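Local structure of polyketide biosynthesis 3-hydroxy-3-methylglutaryl-ACP synthase PksG (Bacillus subtilis, 4YXT) at residues A[120-125]-A[331-336]; A[192-197]-A[224-229]; A[404-407]-A[413-416]. The protein catalyses the aldol condensation of an acetyl group carried on an acyl carrier protein with a carrier-bound beta-ketothioester intermediate during synthesis of the antibiotic bacillaene. The protein carries 1 engineered substitution. All coordinates share one frame; numbering follows the deposited sequence.

Interaction 1 of 3, residues A[120-125]-A[331-336]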
loop_
_atom_site.group_PDB
_atom_site.type_symbol
_atom_site.label_atom_id
_atom_site.label_comp_id
_atom_site.label_asym_id
_atom_site.label_seq_id
_atom_site.Cartn_x
_atom_site.Cartn_y
_atom_site.Cartn_z
ATOM N N GLY A 120 -2.309 -1.158 7.352
ATOM C CA GLY A 120 -0.942 -1.571 7.722
ATOM C C GLY A 120 -0.883 -2.548 8.900
ATOM O O GLY A 120 -0.304 -3.645 8.823
ATOM N N PHE A 121 -1.504 -2.123 9.998
ATOM C CA PHE A 121 -1.453 -2.839 11.259
ATOM C C PHE A 121 -2.180 -4.155 11.157
ATOM O O PHE A 121 -1.704 -5.150 11.687
ATOM C CB PHE A 121 -2.043 -1.936 12.358
ATOM C CG PHE A 121 -2.313 -2.623 13.657
ATOM C CD1 PHE A 121 -1.275 -2.985 14.489
ATOM C CD2 PHE A 121 -3.603 -2.877 14.058
ATOM C CE1 PHE A 121 -1.523 -3.622 15.691
ATOM C CE2 PHE A 121 -3.869 -3.511 15.272
ATOM C CZ PHE A 121 -2.824 -3.862 16.092
ATOM N N GLN A 122 -3.324 -4.195 10.492
ATOM C CA GLN A 122 -3.996 -5.483 10.282
ATOM C C GLN A 122 -3.159 -6.465 9.483
ATOM O O GLN A 122 -3.151 -7.697 9.775
ATOM C CB GLN A 122 -5.363 -5.347 9.644
ATOM C CG GLN A 122 -6.373 -4.763 10.555
ATOM C CD GLN A 122 -6.508 -5.460 11.903
ATOM O OE1 GLN A 122 -6.131 -6.638 12.079
ATOM N NE2 GLN A 122 -7.085 -4.731 12.867
ATOM N N MET A 123 -2.437 -5.959 8.515
ATOM C CA MET A 123 -1.677 -6.839 7.694
ATOM C C MET A 123 -0.495 -7.318 8.539
ATOM O O MET A 123 -0.131 -8.454 8.420
ATOM C CB MET A 123 -1.193 -6.168 6.409
ATOM C CG MET A 123 -2.295 -5.746 5.463
ATOM S SD MET A 123 -3.376 -7.044 4.791
ATOM C CE MET A 123 -4.860 -6.752 5.755
ATOM N N ALA A 124 0.021 -6.478 9.440
ATOM C CA ALA A 124 1.167 -6.843 10.233
ATOM C C ALA A 124 0.714 -7.896 11.274
ATOM O O ALA A 124 1.438 -8.820 11.503
ATOM C CB ALA A 124 1.730 -5.665 10.948
ATOM N N VAL A 125 -0.510 -7.757 11.805
ATOM C CA VAL A 125 -1.085 -8.748 12.698
ATOM C C VAL A 125 -1.215 -10.121 12.037
ATOM O O VAL A 125 -0.862 -11.152 12.637
ATOM C CB VAL A 125 -2.443 -8.302 13.275
ATOM C CG1 VAL A 125 -3.079 -9.450 14.054
ATOM C CG2 VAL A 125 -2.279 -7.101 14.196
ATOM N N CYS A 331 -12.966 3.532 3.207
ATOM C CA CYS A 331 -12.924 2.216 3.899
ATOM C C CYS A 331 -12.869 2.475 5.400
ATOM O O CYS A 331 -12.413 3.565 5.825
ATOM C CB CYS A 331 -11.719 1.302 3.448
ATOM S SG CYS A 331 -11.963 -0.454 3.907
ATOM N N SER A 332 -13.303 1.488 6.189
ATOM C CA SER A 332 -13.359 1.648 7.615
ATOM C C SER A 332 -13.315 0.301 8.347
ATOM O O SER A 332 -13.495 -0.746 7.746
ATOM C CB SER A 332 -14.611 2.450 8.028
ATOM O OG SER A 332 -15.836 1.812 7.719
ATOM N N GLU A 333 -13.029 0.341 9.648
ATOM C CA GLU A 333 -12.916 -0.862 10.435
ATOM C C GLU A 333 -13.066 -0.578 11.942
ATOM O O GLU A 333 -12.517 0.392 12.445
ATOM C CB GLU A 333 -11.586 -1.577 10.208
ATOM C CG GLU A 333 -11.477 -2.990 10.883
ATOM C CD GLU A 333 -10.335 -3.886 10.300
ATOM O OE1 GLU A 333 -10.007 -4.947 10.881
ATOM O OE2 GLU A 333 -9.740 -3.563 9.237
ATOM N N PHE A 334 -13.765 -1.486 12.639
ATOM C CA PHE A 334 -13.855 -1.458 14.060
ATOM C C PHE A 334 -13.229 -2.714 14.569
ATOM O O PHE A 334 -13.588 -3.788 14.149
ATOM C CB PHE A 334 -15.310 -1.368 14.521
ATOM C CG PHE A 334 -15.454 -1.282 15.992
ATOM C CD1 PHE A 334 -15.607 -2.435 16.758
ATOM C CD2 PHE A 334 -15.422 -0.054 16.631
ATOM C CE1 PHE A 334 -15.715 -2.346 18.124
ATOM C CE2 PHE A 334 -15.547 0.045 18.013
ATOM C CZ PHE A 334 -15.672 -1.093 18.764
ATOM N N TYR A 335 -12.348 -2.581 15.538
ATOM C CA TYR A 335 -11.730 -3.724 16.134
ATOM C C TYR A 335 -11.336 -3.399 17.564
ATOM O O TYR A 335 -11.442 -2.264 17.999
ATOM C CB TYR A 335 -10.466 -4.090 15.340
ATOM C CG TYR A 335 -9.485 -2.972 15.059
ATOM C CD1 TYR A 335 -9.787 -1.945 14.196
ATOM C CD2 TYR A 335 -8.219 -2.973 15.650
ATOM C CE1 TYR A 335 -8.866 -0.953 13.909
ATOM C CE2 TYR A 335 -7.300 -1.987 15.380
ATOM C CZ TYR A 335 -7.624 -0.986 14.509
ATOM O OH TYR A 335 -6.680 -0.041 14.233
ATOM N N SER A 336 -10.871 -4.410 18.285
ATOM C CA SER A 336 -10.688 -4.301 19.707
ATOM C C SER A 336 -9.432 -5.005 20.121
ATOM O O SER A 336 -8.890 -5.823 19.363
ATOM C CB SER A 336 -11.873 -4.913 20.450
ATOM O OG SER A 336 -11.925 -6.286 20.207
#
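Q122 and F121 of helix 120-125 face E333 and Y335 of strand 331-336 with the segment axes 11.8 Å apart at closest approach and their N-to-C directions at 53°, a spacing bridged here by long side chains. Q122 touches both strand residues. Its amide nitrogen NE2 comes over one face of the Y335 ring, offset toward the rim and 3.5 Å from CD2, with the amide plane almost upright on the ring at 86°. The same NE2 is 3.5 Å from E333 OE1, too loose to count as a hydrogen bond, although amide and carboxylate lie roughly parallel. F121, its CG anti to the backbone N (chi1 168°), meets the same side of the tyrosine ring, obliquely: CE2 of F121 is 3.8 Å from CE2 of Y335.

In this thiolase-like fold, helix 116-130 follows C114, which by similarity forms the acyl-thioester intermediate, and strand 331-339 belongs to the large mixed sheet. The contact therefore packs a helix of the N-terminal family region against a strand of the C-terminal one. Tyrosine suits the buried position because its ring packs on F121 while its OH is hydrogen-bonded to T118, one turn before Q122. The buried carboxylate of E333 has its polar partners outside the two segments: OE1 forms a salt bridge with R106 of the second subunit, and OE2 is hydrogen-bonded to Y115 OH.

Interaction 2 of 3, residues A[192-197]-A[224-229]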
loop_
_atom_site.group_PDB
_atom_site.type_symbol
_atom_site.label_atom_id
_atom_site.label_comp_id
_atom_site.label_asym_id
_atom_site.label_seq_id
_atom_site.Cartn_x
_atom_site.Cartn_y
_atom_site.Cartn_z
ATOM N N GLY A 192 -14.914 -5.634 12.267
ATOM C CA GLY A 192 -15.968 -5.302 11.361
ATOM C C GLY A 192 -15.433 -4.250 10.424
ATOM O O GLY A 192 -15.285 -3.090 10.818
ATOM N N TYR A 193 -15.122 -4.652 9.188
ATOM C CA TYR A 193 -14.608 -3.716 8.174
ATOM C C TYR A 193 -15.698 -3.454 7.152
ATOM O O TYR A 193 -16.554 -4.302 6.900
ATOM C CB TYR A 193 -13.319 -4.265 7.506
ATOM C CG TYR A 193 -13.181 -5.801 7.393
ATOM C CD1 TYR A 193 -12.276 -6.499 8.192
ATOM C CD2 TYR A 193 -13.944 -6.563 6.479
ATOM C CE1 TYR A 193 -12.132 -7.891 8.111
ATOM C CE2 TYR A 193 -13.786 -7.959 6.389
ATOM C CZ TYR A 193 -12.849 -8.622 7.196
ATOM O OH TYR A 193 -12.677 -10.041 7.149
ATOM N N TYR A 194 -15.672 -2.269 6.538
ATOM C CA TYR A 194 -16.738 -1.857 5.701
ATOM C C TYR A 194 -16.231 -0.731 4.778
ATOM O O TYR A 194 -15.512 0.167 5.222
ATOM C CB TYR A 194 -17.918 -1.417 6.600
ATOM C CG TYR A 194 -19.135 -0.835 5.882
ATOM C CD1 TYR A 194 -20.105 -1.653 5.304
ATOM C CD2 TYR A 194 -19.310 0.540 5.834
ATOM C CE1 TYR A 194 -21.205 -1.105 4.660
ATOM C CE2 TYR A 194 -20.400 1.090 5.216
ATOM C CZ TYR A 194 -21.334 0.276 4.617
ATOM O OH TYR A 194 -22.385 0.926 3.986
ATOM N N GLY A 195 -16.523 -0.835 3.504
ATOM C CA GLY A 195 -16.138 0.223 2.520
ATOM C C GLY A 195 -16.942 0.203 1.241
ATOM O O GLY A 195 -17.671 -0.775 0.926
ATOM N N TYR A 196 -16.831 1.318 0.523
ATOM C CA TYR A 196 -17.583 1.608 -0.706
ATOM C C TYR A 196 -16.994 2.902 -1.262
ATOM O O TYR A 196 -16.409 3.684 -0.505
ATOM C CB TYR A 196 -19.069 1.800 -0.388
ATOM C CG TYR A 196 -19.349 2.840 0.673
ATOM C CD1 TYR A 196 -19.313 2.517 2.031
ATOM C CD2 TYR A 196 -19.723 4.135 0.328
ATOM C CE1 TYR A 196 -19.582 3.463 2.997
ATOM C CE2 TYR A 196 -20.003 5.077 1.294
ATOM C CZ TYR A 196 -19.910 4.759 2.623
ATOM O OH TYR A 196 -20.226 5.722 3.597
ATOM N N GLU A 197 -17.171 3.142 -2.548
ATOM C CA GLU A 197 -16.643 4.350 -3.161
ATOM C C GLU A 197 -17.498 5.559 -2.876
ATOM O O GLU A 197 -18.644 5.558 -3.177
ATOM C CB GLU A 197 -16.485 4.188 -4.651
ATOM C CG GLU A 197 -15.565 5.209 -5.249
ATOM C CD GLU A 197 -16.281 6.496 -5.632
ATOM O OE1 GLU A 197 -17.466 6.409 -6.017
ATOM O OE2 GLU A 197 -15.640 7.590 -5.535
ATOM N N CYS A 224 -19.103 4.396 11.095
ATOM C CA CYS A 224 -19.050 4.141 12.530
ATOM C C CYS A 224 -20.145 3.138 12.993
ATOM O O CYS A 224 -19.867 2.162 13.719
ATOM C CB CYS A 224 -19.125 5.455 13.290
ATOM S SG CYS A 224 -18.644 5.211 14.971
ATOM N N GLU A 225 -21.366 3.296 12.503
ATOM C CA GLU A 225 -22.431 2.340 12.852
ATOM C C GLU A 225 -22.290 0.986 12.138
ATOM O O GLU A 225 -22.509 -0.070 12.747
ATOM C CB GLU A 225 -23.798 2.956 12.546
ATOM C CG GLU A 225 -24.945 1.963 12.383
ATOM C CD GLU A 225 -26.254 2.650 11.987
ATOM O OE1 GLU A 225 -26.366 3.894 12.155
ATOM O OE2 GLU A 225 -27.172 1.944 11.488
ATOM N N GLN A 226 -21.961 0.976 10.844
ATOM C CA GLN A 226 -21.893 -0.315 10.141
ATOM C C GLN A 226 -20.743 -1.149 10.619
ATOM O O GLN A 226 -20.865 -2.363 10.782
ATOM C CB GLN A 226 -21.814 -0.145 8.630
ATOM C CG GLN A 226 -23.095 0.431 8.048
ATOM C CD GLN A 226 -24.309 -0.474 8.222
ATOM O OE1 GLN A 226 -25.440 -0.002 8.368
ATOM N NE2 GLN A 226 -24.076 -1.775 8.206
ATOM N N THR A 227 -19.619 -0.513 10.883
ATOM C CA THR A 227 -18.471 -1.298 11.350
ATOM C C THR A 227 -18.807 -2.030 12.640
ATOM O O THR A 227 -18.467 -3.210 12.830
ATOM C CB THR A 227 -17.188 -0.430 11.493
ATOM O OG1 THR A 227 -17.422 0.700 12.328
ATOM C CG2 THR A 227 -16.693 0.026 10.154
ATOM N N PHE A 228 -19.513 -1.359 13.546
ATOM C CA PHE A 228 -19.859 -2.007 14.813
ATOM C C PHE A 228 -20.849 -3.140 14.623
ATOM O O PHE A 228 -20.734 -4.182 15.255
ATOM C CB PHE A 228 -20.374 -1.028 15.898
ATOM C CG PHE A 228 -20.540 -1.700 17.238
ATOM C CD1 PHE A 228 -19.440 -2.138 17.920
ATOM C CD2 PHE A 228 -21.803 -2.008 17.746
ATOM C CE1 PHE A 228 -19.563 -2.852 19.112
ATOM C CE2 PHE A 228 -21.926 -2.703 18.953
ATOM C CZ PHE A 228 -20.800 -3.103 19.641
ATOM N N LEU A 229 -21.863 -2.895 13.805
ATOM C CA LEU A 229 -22.804 -3.924 13.353
ATOM C C LEU A 229 -22.042 -5.147 12.809
ATOM O O LEU A 229 -22.312 -6.340 13.205
ATOM C CB LEU A 229 -23.681 -3.359 12.225
ATOM C CG LEU A 229 -25.188 -3.579 12.161
ATOM C CD1 LEU A 229 -25.849 -2.271 12.599
ATOM C CD2 LEU A 229 -25.695 -4.003 10.770
#
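The Y194 ring receives Q226 on one face: CB of the glutamine sits almost exactly above the ring centre, 3.7 Å from the centroid and 7° off the normal, a CH-pi contact. CG continues across the same ring toward the phenolic end, 3.9 Å from Y194 CZ. The chain then bends at chi2, and the terminal amide plane is tilted against the ring. Glutamine suits this partly exposed site, since its methylene groups can cover an aromatic face while its polar end lies beyond them. Y194 presents that face with CG anti to the backbone N (chi1 176°), and its CB also touches T227 CG2.

Here helix 213-234 lies against strand 184-195 of the large mixed sheet in the thiolase-like fold, the two short segments running at 138° with axes 6.5 Å apart. G192, without a side chain, lets the backbones come close: its CA lies 3.6 Å from T227 O in a CA-H...O contact. On the threonine side, CB is 3.3 Å from G192 O. The small branched side chain divides its roles: methyl CG2 faces the strand, whereas OG1 is hydrogen-bonded to C223 O, one turn earlier in the helix, which satisfies the buried hydroxyl within its own helix. Y193, whose side chain leaves the strand away from segment 224-229, has its OH hydrogen-bonded to E75 of the second subunit.

Interaction 3 of 3, residues A[404-407]-A[413-416]; sequences LFLE and HRKY
A beta hairpin near the C terminus, strands 403-410 and 413-419, brings L406 and Y416 together as an antiparallel non-hydrogen-bonded pair, with CA atoms 4.5 Å apart and both side chains on the same sheet face. L406 CD1 lies over one face of the Y416 ring, offset toward its rim, in a CH-pi contact at 4.3 Å from the centroid and 25° off the normal. Y416 CG, anti to the carbonyl carbon, brings the ring to that methyl. L404 meets the tyrosine nearer its root: L404 CG is 3.5 Å from Y416 CB, and the two side chains cross at about a right angle. Leucine suits both places, since its branched methyls fit against an aromatic residue. The tyrosine brings polarity as well, its OH being hydrogen-bonded to D50, which also forms a salt bridge with NH1 of R414. The nearby positive charge would tend to keep that carboxylate ionised, while L406 CD2 packs obliquely beside the guanidinium group.

F405 O approaches Y416 CA at 3.2 Å in a CA-H...O contact, bent to 127° at the hydrogen. At the partly exposed side, E407 and K415 carry opposite charges whose atoms OE1 and NZ remain 4.3 Å apart, beyond a salt bridge. Between the same two residues runs the backbone hydrogen bond of the contact, E407 N to K415 O at 2.9 Å.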
loop_
_atom_site.group_PDB
_atom_site.type_symbol
_atom_site.label_atom_id
_atom_site.label_comp_id
_atom_site.label_asym_id
_atom_site.label_seq_id
_atom_site.Cartn_x
_atom_site.Cartn_y
_atom_site.Cartn_z
ATOM N N LEU A 404 16.225 13.235 12.636
ATOM C CA LEU A 404 16.578 13.190 11.242
ATOM C C LEU A 404 16.018 14.378 10.566
ATOM O O LEU A 404 14.906 14.797 10.849
ATOM C CB LEU A 404 16.031 11.946 10.566
ATOM C CG LEU A 404 16.769 11.549 9.284
ATOM C CD1 LEU A 404 18.182 11.088 9.603
ATOM C CD2 LEU A 404 16.069 10.418 8.520
ATOM N N PHE A 405 16.760 14.914 9.621
ATOM C CA PHE A 405 16.264 16.028 8.828
ATOM C C PHE A 405 16.667 15.868 7.398
ATOM O O PHE A 405 17.661 15.231 7.128
ATOM C CB PHE A 405 16.770 17.360 9.390
ATOM C CG PHE A 405 16.116 17.724 10.670
ATOM C CD1 PHE A 405 14.762 18.055 10.689
ATOM C CD2 PHE A 405 16.815 17.684 11.862
ATOM C CE1 PHE A 405 14.121 18.338 11.874
ATOM C CE2 PHE A 405 16.177 17.987 13.051
ATOM C CZ PHE A 405 14.834 18.318 13.059
ATOM N N LEU A 406 15.865 16.429 6.498
ATOM C CA LEU A 406 16.149 16.402 5.084
ATOM C C LEU A 406 17.206 17.464 4.843
ATOM O O LEU A 406 16.988 18.640 5.133
ATOM C CB LEU A 406 14.891 16.755 4.281
ATOM C CG LEU A 406 14.951 16.824 2.758
ATOM C CD1 LEU A 406 15.535 15.589 2.084
ATOM C CD2 LEU A 406 13.568 17.096 2.171
ATOM N N GLU A 407 18.340 17.045 4.301
ATOM C CA GLU A 407 19.463 17.927 4.068
ATOM C C GLU A 407 19.447 18.438 2.629
ATOM O O GLU A 407 19.777 19.575 2.375
ATOM C CB GLU A 407 20.751 17.143 4.344
ATOM C CG GLU A 407 22.041 17.959 4.453
ATOM C CD GLU A 407 23.275 17.171 4.030
ATOM O OE1 GLU A 407 23.183 16.353 3.072
ATOM O OE2 GLU A 407 24.345 17.382 4.647
ATOM N N HIS A 413 17.342 11.911 -5.511
ATOM C CA HIS A 413 17.714 11.147 -4.328
ATOM C C HIS A 413 17.723 12.038 -3.069
ATOM O O HIS A 413 18.436 13.033 -2.997
ATOM C CB HIS A 413 19.047 10.449 -4.576
ATOM C CG HIS A 413 19.486 9.571 -3.458
ATOM N ND1 HIS A 413 18.638 8.702 -2.805
ATOM C CD2 HIS A 413 20.691 9.437 -2.862
ATOM C CE1 HIS A 413 19.301 8.089 -1.842
ATOM N NE2 HIS A 413 20.545 8.523 -1.852
ATOM N N ARG A 414 16.918 11.683 -2.075
ATOM C CA ARG A 414 16.867 12.418 -0.817
ATOM C C ARG A 414 17.937 12.020 0.180
ATOM O O ARG A 414 18.083 10.846 0.518
ATOM C CB ARG A 414 15.516 12.254 -0.129
ATOM C CG ARG A 414 14.386 12.603 -1.023
ATOM C CD ARG A 414 13.109 12.795 -0.281
ATOM N NE ARG A 414 12.142 13.398 -1.160
ATOM C CZ ARG A 414 11.177 14.202 -0.753
ATOM N NH1 ARG A 414 11.071 14.526 0.519
ATOM N NH2 ARG A 414 10.335 14.714 -1.633
ATOM N N LYS A 415 18.635 13.012 0.724
ATOM C CA LYS A 415 19.659 12.693 1.694
ATOM C C LYS A 415 19.377 13.352 3.014
ATOM O O LYS A 415 19.057 14.524 3.065
ATOM C CB LYS A 415 21.018 13.046 1.117
ATOM C CG LYS A 415 21.289 12.258 -0.184
ATOM C CD LYS A 415 22.407 12.868 -0.998
ATOM C CE LYS A 415 23.688 12.988 -0.168
ATOM N NZ LYS A 415 24.338 14.276 -0.517
ATOM N N TYR A 416 19.444 12.551 4.080
ATOM C CA TYR A 416 19.079 12.981 5.401
ATOM C C TYR A 416 20.313 13.051 6.296
ATOM O O TYR A 416 21.350 12.572 5.958
ATOM C CB TYR A 416 17.984 12.077 6.000
ATOM C CG TYR A 416 16.751 12.003 5.117
ATOM C CD1 TYR A 416 15.653 12.779 5.367
ATOM C CD2 TYR A 416 16.712 11.137 4.007
ATOM C CE1 TYR A 416 14.530 12.721 4.535
ATOM C CE2 TYR A 416 15.603 11.062 3.183
ATOM C CZ TYR A 416 14.515 11.849 3.448
ATOM O OH TYR A 416 13.437 11.780 2.631
#

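How the interactions relate
From the N terminus, helix 120-125 opens interaction 1, whose long loop closes only at strand 331-336. Interaction 2 is nested within it: segment 192-197 opens a shorter loop that helix 224-229 closes. The two adjoin, their centres 12 Å apart, because strands 184-195 and 331-339 are neighbours in the large mixed sheet. F334 N to G192 O and Y194 N to S332 O, both 2.9 Å, are probable hydrogen bonds between them. Both also touch the second subunit. Interaction 3 follows in series, a tight hairpin joining strands of the small antiparallel sheet, its centre about 31 Å from that of interaction 1 and 39 Å from that of interaction 2.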